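Side-chain contact in enterochelin esterase (Salmonella enterica subsp. enterica serovar Typhimurium, PDB 3MGA), which probably hydrolyses the ester bonds of ferric enterobactin, a triscatecholate siderophore, so that the bacterium can recover the iron it carries: residues P221-L226 against Q394-L399. Sequence-based numbering, arbitrary orientation.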
loop_
_atom_site.group_PDB
_atom_site.type_symbol
_atom_site.label_atom_id
_atom_site.label_comp_id
_atom_site.label_asym_id
_atom_site.label_seq_id
_atom_site.Cartn_x
_atom_site.Cartn_y
_atom_site.Cartn_z
ATOM N N PRO A 221 7.948 -9.376 -11.652
ATOM C CA PRO A 221 8.092 -8.781 -12.978
ATOM C C PRO A 221 8.617 -7.350 -12.963
ATOM O O PRO A 221 9.461 -7.002 -13.796
ATOM C CB PRO A 221 6.671 -8.842 -13.553
ATOM C CG PRO A 221 6.005 -9.948 -12.799
ATOM C CD PRO A 221 6.585 -9.889 -11.426
ATOM N N ALA A 222 8.134 -6.540 -12.019
ATOM C CA ALA A 222 8.561 -5.140 -11.901
ATOM C C ALA A 222 10.023 -5.031 -11.493
ATOM O O ALA A 222 10.750 -4.171 -11.994
ATOM C CB ALA A 222 7.689 -4.394 -10.911
ATOM N N LEU A 223 10.449 -5.900 -10.580
ATOM C CA LEU A 223 11.839 -5.901 -10.112
ATOM C C LEU A 223 12.804 -6.342 -11.211
ATOM O O LEU A 223 13.853 -5.730 -11.407
ATOM C CB LEU A 223 11.994 -6.809 -8.897
ATOM C CG LEU A 223 11.258 -6.373 -7.636
ATOM C CD1 LEU A 223 11.362 -7.460 -6.571
ATOM C CD2 LEU A 223 11.810 -5.053 -7.130
ATOM N N ALA A 224 12.452 -7.408 -11.917
ATOM C CA ALA A 224 13.296 -7.917 -12.998
ATOM C C ALA A 224 13.402 -6.884 -14.120
ATOM O O ALA A 224 14.467 -6.705 -14.712
ATOM C CB ALA A 224 12.755 -9.255 -13.533
ATOM N N SER A 225 12.300 -6.196 -14.401
ATOM C CA SER A 225 12.291 -5.170 -15.438
ATOM C C SER A 225 13.263 -4.039 -15.092
ATOM O O SER A 225 14.039 -3.615 -15.929
ATOM C CB SER A 225 10.885 -4.607 -15.625
ATOM O OG SER A 225 10.877 -3.614 -16.634
ATOM N N LEU A 226 13.214 -3.555 -13.856
ATOM C CA LEU A 226 14.114 -2.485 -13.417
ATOM C C LEU A 226 15.574 -2.936 -13.407
ATOM O O LEU A 226 16.479 -2.151 -13.709
ATOM C CB LEU A 226 13.691 -1.938 -12.061
ATOM C CG LEU A 226 12.378 -1.162 -12.139
ATOM C CD1 LEU A 226 11.925 -0.698 -10.752
ATOM C CD2 LEU A 226 12.517 0.017 -13.091
ATOM N N GLN A 394 10.290 2.749 -6.592
ATOM C CA GLN A 394 10.974 4.045 -6.605
ATOM C C GLN A 394 11.834 4.205 -5.355
ATOM O O GLN A 394 12.930 4.761 -5.412
ATOM C CB GLN A 394 9.984 5.201 -6.708
ATOM C CG GLN A 394 10.650 6.572 -6.719
ATOM C CD GLN A 394 11.574 6.774 -7.907
ATOM O OE1 GLN A 394 11.124 6.886 -9.050
ATOM N NE2 GLN A 394 12.869 6.887 -7.632
ATOM N N GLY A 395 11.327 3.709 -4.232
ATOM C CA GLY A 395 12.027 3.771 -2.961
ATOM C C GLY A 395 13.321 2.994 -2.969
ATOM O O GLY A 395 14.301 3.425 -2.389
ATOM N N LEU A 396 13.314 1.829 -3.609
ATOM C CA LEU A 396 14.522 0.998 -3.725
ATOM C C LEU A 396 15.571 1.724 -4.567
ATOM O O LEU A 396 16.767 1.644 -4.288
ATOM C CB LEU A 396 14.172 -0.356 -4.341
ATOM C CG LEU A 396 13.342 -1.293 -3.459
ATOM C CD1 LEU A 396 12.652 -2.372 -4.286
ATOM C CD2 LEU A 396 14.215 -1.906 -2.332
HETATM N N MSE A 397 15.118 2.442 -5.590
HETATM C CA MSE A 397 16.025 3.213 -6.463
HETATM C C MSE A 397 16.668 4.357 -5.672
HETATM O O MSE A 397 17.847 4.650 -5.842
HETATM C CB MSE A 397 15.281 3.731 -7.702
HETATM C CG MSE A 397 14.815 2.614 -8.632
HETATM SE SE MSE A 397 13.613 3.178 -10.083
HETATM C CE MSE A 397 14.787 4.452 -10.964
ATOM N N LEU A 398 15.896 4.992 -4.801
ATOM C CA LEU A 398 16.427 6.058 -3.961
ATOM C C LEU A 398 17.395 5.499 -2.935
ATOM O O LEU A 398 18.531 5.967 -2.820
ATOM C CB LEU A 398 15.305 6.801 -3.242
ATOM C CG LEU A 398 14.429 7.620 -4.168
ATOM C CD1 LEU A 398 13.290 8.301 -3.383
ATOM C CD2 LEU A 398 15.311 8.655 -4.902
ATOM N N LEU A 399 16.950 4.494 -2.191
ATOM C CA LEU A 399 17.808 3.881 -1.186
ATOM C C LEU A 399 19.104 3.303 -1.775
ATOM O O LEU A 399 20.138 3.319 -1.117
ATOM C CB LEU A 399 17.052 2.812 -0.402
ATOM C CG LEU A 399 15.928 3.369 0.467
ATOM C CD1 LEU A 399 15.112 2.243 1.087
ATOM C CD2 LEU A 399 16.492 4.302 1.535
#
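L223 and L226 of helix 220-228 meet L396 and M397 of helix 385-399 across well-separated backbones, the CA atoms of L223 and L396 lying 9.8 Å apart and those of L226 and M397 9.2 Å. Both helices belong to the putative esterase region, whose mixed sheet with flanking helices fits the alpha/beta-hydrolase fold. With the backbones this far apart, the gap is spanned by long apolar side chains, which touch lightly, one atom pair each, and leucine and methionine suit that purpose. L223 CD2 touches L396 CD1 at 4.0 Å, and the two side chains cross at about a right angle, so each offers one methyl branch rather than its whole length. The CB of L223 does not point at the other helix, yet the end of the side chain comes nearer to it. In both leucines CG is swung away from the carbonyl carbon (chi1 -66° in L223), which carries the branched end out to where the two methyls meet. Behind the interface, L396 and L399 rest on V284 of strand 284-288, so helix 385-399 lies between the central sheet and helix 220-228. The side chains of L226 and M397 both also touch L232 of a loop. M397 is selenomethionine, its unbranched chain extended through chi2 (171°) before turning at chi3, and its SE atom reaches L226 CD1 at 4.3 Å.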